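Local coordinates for meso-diaminopimelate dehydrogenase (Clostridium tetani, PDB 3WGY), which probably catalyses the reversible NADP-dependent oxidative deamination of meso-diaminopimelate, at residues I308-S311 with Y312-P315; G301-T304 with V305-P309. The protein carries 6 engineered substitutions. One frame throughout, in Å; residues are numbered along the deposited sequence.

Contact 1: I308-S311 with Y312-P315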
ATOM      1  N   ILE B 308       1.150  -4.551  12.124  1.00 32.49           N
ATOM      2  CA  ILE B 308       0.939  -5.862  11.513  1.00 33.44           C
ATOM      3  C   ILE B 308       1.466  -6.064  10.092  1.00 32.60           C
ATOM      4  O   ILE B 308       1.049  -5.386   9.162  1.00 31.32           O
ATOM      5  CB  ILE B 308      -0.569  -6.199  11.506  1.00 34.62           C
ATOM      6  CG1 ILE B 308      -1.137  -6.082  12.921  1.00 34.66           C
ATOM      7  CG2 ILE B 308      -0.790  -7.597  10.965  1.00 35.83           C
ATOM      8  CD1 ILE B 308      -2.646  -6.225  12.971  1.00 31.70           C
ATOM      9  N   PRO B 309       2.375  -7.032   9.910  1.00 31.40           N
ATOM     10  CA  PRO B 309       2.958  -7.332   8.596  1.00 31.34           C
ATOM     11  C   PRO B 309       1.824  -7.798   7.688  1.00 28.30           C
ATOM     12  O   PRO B 309       0.916  -8.506   8.135  1.00 26.94           O
ATOM     13  CB  PRO B 309       3.947  -8.463   8.904  1.00 32.15           C
ATOM     14  CG  PRO B 309       4.276  -8.255  10.350  1.00 33.24           C
ATOM     15  CD  PRO B 309       2.930  -7.921  10.939  1.00 31.69           C
ATOM     16  N   PHE B 310       1.869  -7.400   6.423  1.00 28.74           N
ATOM     17  CA  PHE B 310       0.817  -7.783   5.489  1.00 30.14           C
ATOM     18  C   PHE B 310       0.695  -9.301   5.336  1.00 29.46           C
ATOM     19  O   PHE B 310      -0.376  -9.809   5.020  1.00 29.12           O
ATOM     20  CB  PHE B 310       1.056  -7.136   4.125  1.00 30.29           C
ATOM     21  CG  PHE B 310       0.683  -5.677   4.065  1.00 30.82           C
ATOM     22  CD1 PHE B 310       0.447  -4.949   5.227  1.00 28.82           C
ATOM     23  CD2 PHE B 310       0.590  -5.028   2.841  1.00 28.99           C
ATOM     24  CE1 PHE B 310       0.127  -3.594   5.166  1.00 30.97           C
ATOM     25  CE2 PHE B 310       0.269  -3.675   2.769  1.00 27.85           C
ATOM     26  CZ  PHE B 310       0.039  -2.956   3.927  1.00 27.95           C
ATOM     27  N   SER B 311       1.782 -10.025   5.582  1.00 29.29           N
ATOM     28  CA  SER B 311       1.758 -11.486   5.465  1.00 31.48           C
ATOM     29  C   SER B 311       0.659 -12.130   6.321  1.00 31.60           C
ATOM     30  O   SER B 311       0.094 -13.160   5.943  1.00 31.06           O
ATOM     31  CB  SER B 311       3.112 -12.074   5.867  1.00 31.22           C
ATOM     32  OG  SER B 311       3.420 -11.759   7.212  1.00 36.13           O
ATOM     33  N   TYR B 312       0.358 -11.530   7.470  1.00 31.19           N
ATOM     34  CA  TYR B 312      -0.666 -12.071   8.360  1.00 31.22           C
ATOM     35  C   TYR B 312      -2.096 -11.955   7.835  1.00 33.02           C
ATOM     36  O   TYR B 312      -2.995 -12.624   8.339  1.00 32.28           O
ATOM     37  CB  TYR B 312      -0.589 -11.398   9.728  1.00 32.07           C
ATOM     38  CG  TYR B 312       0.571 -11.853  10.583  1.00 34.39           C
ATOM     39  CD1 TYR B 312       1.888 -11.573  10.224  1.00 36.25           C
ATOM     40  CD2 TYR B 312       0.346 -12.560  11.764  1.00 37.06           C
ATOM     41  CE1 TYR B 312       2.957 -11.984  11.026  1.00 37.85           C
ATOM     42  CE2 TYR B 312       1.402 -12.976  12.571  1.00 39.04           C
ATOM     43  CZ  TYR B 312       2.706 -12.685  12.198  1.00 39.78           C
ATOM     44  OH  TYR B 312       3.747 -13.084  13.009  1.00 39.89           O
ATOM     45  N   LEU B 313      -2.304 -11.108   6.828  1.00 32.66           N
ATOM     46  CA  LEU B 313      -3.628 -10.903   6.241  1.00 32.50           C
ATOM     47  C   LEU B 313      -3.991 -11.993   5.238  1.00 34.57           C
ATOM     48  O   LEU B 313      -5.138 -12.081   4.787  1.00 34.81           O
ATOM     49  CB  LEU B 313      -3.683  -9.552   5.533  1.00 32.00           C
ATOM     50  CG  LEU B 313      -3.400  -8.293   6.354  1.00 29.54           C
ATOM     51  CD1 LEU B 313      -3.401  -7.092   5.412  1.00 28.88           C
ATOM     52  CD2 LEU B 313      -4.461  -8.132   7.450  1.00 28.32           C
ATOM     53  N   SER B 314      -3.014 -12.823   4.895  1.00 33.89           N
ATOM     54  CA  SER B 314      -3.236 -13.883   3.925  1.00 35.57           C
ATOM     55  C   SER B 314      -3.270 -15.285   4.524  1.00 36.09           C
ATOM     56  O   SER B 314      -2.571 -15.575   5.489  1.00 34.86           O
ATOM     57  CB  SER B 314      -2.149 -13.830   2.850  1.00 34.36           C
ATOM     58  OG  SER B 314      -2.261 -14.933   1.966  1.00 35.86           O
ATOM     59  N   PRO B 315      -4.109 -16.163   3.960  1.00 37.09           N
ATOM     60  CA  PRO B 315      -4.218 -17.540   4.442  1.00 39.25           C
ATOM     61  C   PRO B 315      -3.141 -18.416   3.807  1.00 40.05           C
ATOM     62  O   PRO B 315      -2.998 -19.585   4.151  1.00 40.17           O
ATOM     63  CB  PRO B 315      -5.622 -17.942   4.005  1.00 39.14           C
ATOM     64  CG  PRO B 315      -5.753 -17.242   2.689  1.00 37.38           C
ATOM     65  CD  PRO B 315      -5.184 -15.862   2.995  1.00 38.85           C
TER
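The rings of Pro-309 and Tyr-312 lie side by side and point the same way, with Pro-309 CD 3.9 Å from Tyr-312 CD1. This is the tight part, at the start of a short 3-10 helix. With CG anti to its own carbonyl carbon (chi1 -75°), Tyr-312 runs back over the chain, and Ser-311 OG comes within 3.4 Å of Tyr-312 CD1; these two are on the partly solvent-exposed side. Ile-308 crosses at about a right angle, its CG2 branch 4.0 Å from Tyr-312 CB. Proline suits a place just before the helix because it needs no hydrogen-bond acceptor for its nitrogen, while its carbonyl takes the first bond, from Tyr-312 N to Pro-309 O (3.1 Å). Leu-313 N follows to Phe-310 O at 2.9 Å.

Phe-310 CD1 and Leu-313 CD1 meet loosely, 4.4 Å apart, though buried: Phe-310 packs on Leu-130 and Leu-313 on Leu-134, both of the second subunit. The bond from Ser-314 N to Ser-311 O stretches to 3.3 Å. All three donors sit well above their carbonyl planes, as is usual in 3-10 winding. Three backbone N-H groups are thus satisfied locally, while the backbone of Ser-311 also bonds the second subunit and the phenol of Tyr-312 bonds Glu-297.

Contact 2: G301-T304 with V305-P309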
ATOM      1  N   GLY B 301      -2.040  -7.516  24.317  1.00 40.99           N
ATOM      2  CA  GLY B 301      -2.208  -6.075  24.250  1.00 39.87           C
ATOM      3  C   GLY B 301      -2.935  -5.566  23.020  1.00 38.12           C
ATOM      4  O   GLY B 301      -3.454  -6.346  22.220  1.00 37.49           O
ATOM      5  N   ALA B 302      -2.970  -4.246  22.871  1.00 37.07           N
ATOM      6  CA  ALA B 302      -3.629  -3.618  21.732  1.00 37.92           C
ATOM      7  C   ALA B 302      -2.622  -3.329  20.623  1.00 36.14           C
ATOM      8  O   ALA B 302      -1.453  -3.053  20.887  1.00 35.19           O
ATOM      9  CB  ALA B 302      -4.312  -2.327  22.165  1.00 36.26           C
ATOM     10  N   VAL B 303      -3.089  -3.398  19.382  1.00 36.17           N
ATOM     11  CA  VAL B 303      -2.253  -3.145  18.212  1.00 35.09           C
ATOM     12  C   VAL B 303      -3.078  -2.415  17.162  1.00 33.11           C
ATOM     13  O   VAL B 303      -4.311  -2.458  17.188  1.00 32.47           O
ATOM     14  CB  VAL B 303      -1.752  -4.465  17.570  1.00 34.53           C
ATOM     15  CG1 VAL B 303      -0.803  -5.185  18.511  1.00 34.60           C
ATOM     16  CG2 VAL B 303      -2.938  -5.353  17.225  1.00 32.96           C
ATOM     17  N   THR B 304      -2.386  -1.738  16.250  1.00 31.48           N
ATOM     18  CA  THR B 304      -3.034  -1.024  15.163  1.00 30.40           C
ATOM     19  C   THR B 304      -2.539  -1.675  13.873  1.00 30.63           C
ATOM     20  O   THR B 304      -1.636  -2.520  13.908  1.00 30.34           O
ATOM     21  CB  THR B 304      -2.650   0.473  15.151  1.00 30.13           C
ATOM     22  OG1 THR B 304      -1.308   0.627  14.675  1.00 31.77           O
ATOM     23  CG2 THR B 304      -2.748   1.061  16.554  1.00 31.23           C
ATOM     24  N   VAL B 305      -3.117  -1.294  12.737  1.00 29.17           N
ATOM     25  CA  VAL B 305      -2.681  -1.867  11.471  1.00 29.48           C
ATOM     26  C   VAL B 305      -1.194  -1.594  11.232  1.00 29.95           C
ATOM     27  O   VAL B 305      -0.530  -2.341  10.526  1.00 29.00           O
ATOM     28  CB  VAL B 305      -3.489  -1.293  10.286  1.00 29.12           C
ATOM     29  CG1 VAL B 305      -4.946  -1.677  10.434  1.00 30.79           C
ATOM     30  CG2 VAL B 305      -3.344   0.228  10.229  1.00 27.87           C
ATOM     31  N   LEU B 306      -0.685  -0.521  11.831  1.00 31.08           N
ATOM     32  CA  LEU B 306       0.717  -0.130  11.692  1.00 32.60           C
ATOM     33  C   LEU B 306       1.710  -1.163  12.219  1.00 33.28           C
ATOM     34  O   LEU B 306       2.856  -1.197  11.771  1.00 33.11           O
ATOM     35  CB  LEU B 306       0.970   1.201  12.407  1.00 33.66           C
ATOM     36  CG  LEU B 306       0.590   2.531  11.731  1.00 37.65           C
ATOM     37  CD1 LEU B 306      -0.767   2.448  11.088  1.00 38.61           C
ATOM     38  CD2 LEU B 306       0.628   3.648  12.770  1.00 35.00           C
ATOM     39  N   ASP B 307       1.271  -2.000  13.161  1.00 34.00           N
ATOM     40  CA  ASP B 307       2.125  -3.027  13.765  1.00 33.75           C
ATOM     41  C   ASP B 307       2.018  -4.400  13.116  1.00 32.90           C
ATOM     42  O   ASP B 307       2.724  -5.320  13.520  1.00 34.31           O
ATOM     43  CB  ASP B 307       1.761  -3.241  15.243  1.00 32.79           C
ATOM     44  CG  ASP B 307       1.609  -1.954  16.010  1.00 34.24           C
ATOM     45  OD1 ASP B 307       2.573  -1.168  16.052  1.00 33.30           O
ATOM     46  OD2 ASP B 307       0.516  -1.736  16.580  1.00 34.73           O
ATOM     47  N   ILE B 308       1.150  -4.551  12.124  1.00 32.49           N
ATOM     48  CA  ILE B 308       0.939  -5.862  11.513  1.00 33.44           C
ATOM     49  C   ILE B 308       1.466  -6.064  10.092  1.00 32.60           C
ATOM     50  O   ILE B 308       1.049  -5.386   9.162  1.00 31.32           O
ATOM     51  CB  ILE B 308      -0.569  -6.199  11.506  1.00 34.62           C
ATOM     52  CG1 ILE B 308      -1.137  -6.082  12.921  1.00 34.66           C
ATOM     53  CG2 ILE B 308      -0.790  -7.597  10.965  1.00 35.83           C
ATOM     54  CD1 ILE B 308      -2.646  -6.225  12.971  1.00 31.70           C
ATOM     55  N   PRO B 309       2.375  -7.032   9.910  1.00 31.40           N
ATOM     56  CA  PRO B 309       2.958  -7.332   8.596  1.00 31.34           C
ATOM     57  C   PRO B 309       1.824  -7.798   7.688  1.00 28.30           C
ATOM     58  O   PRO B 309       0.916  -8.506   8.135  1.00 26.94           O
ATOM     59  CB  PRO B 309       3.947  -8.463   8.904  1.00 32.15           C
ATOM     60  CG  PRO B 309       4.276  -8.255  10.350  1.00 33.24           C
ATOM     61  CD  PRO B 309       2.930  -7.921  10.939  1.00 31.69           C
TER
HETATM   62  O   HOH W   1       0.468   0.834  16.553  1.00 37.88           O
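Strand 301-303 leads into the 3-10 turn 305-307, which a bond from Asp-307 N to Thr-304 O (3.0 Å) closes. A second backbone bond, from Ile-308 N to Val-305 O (3.2 Å), continues the winding.

Asp-307 reaches back across the turn: its CG stands anti to its own carbonyl carbon (chi1 -47°), which brings OD2 to 2.9 Å from Thr-304 N in an almost straight bond (175°). The oxygen is met on its anti side, 25° out of the carboxylate plane. Aspartate suits the place because its short side chain can return a carboxylate oxygen to an amide three residues earlier. Thr-304 OG1 accepts a weak bond from Leu-306 N (3.1 Å), as in an ST turn. A water ties the two side chains together, donating to Asp-307 OD2 (2.6 Å) and hydrogen-bonded to Thr-304 OG1. With two bonds on OD2, the carboxylate's rotation is probably well fixed. The apolar contact of Val-303 CG2 with Ile-308 CD1 is looser, at 4.4 Å.

Val-303 packs on strand 116-118, beside which strand 301-303 forms an edge of the parallel sheet; Val-305 reaches Tyr-287 of helix 276-296 and Leu-130 of helix 123-138, and Leu-306 meets Leu-133 of the latter.

Contacts 1 and 2 are consecutive 3-10 segments, joined through Ile-308 and Pro-309, with centres about 11 Å apart. They carry the chain from the edge strand 301-303 toward helix 318-324, and both lie on the dimer interface. There the two meet across subunits: Leu-306 O of one copy accepts a weak hydrogen bond from Ser-311 OG of the other, and the Phe-310 rings of the two copies meet with planes at about 40°. Neither contact includes a residue of the 2-oxo-4-methylpentanoate pocket, Ser-153 to His-156. The short run from the sheet edge through contact 2 brings residues 308-315 onto helix 276-296 and the second subunit.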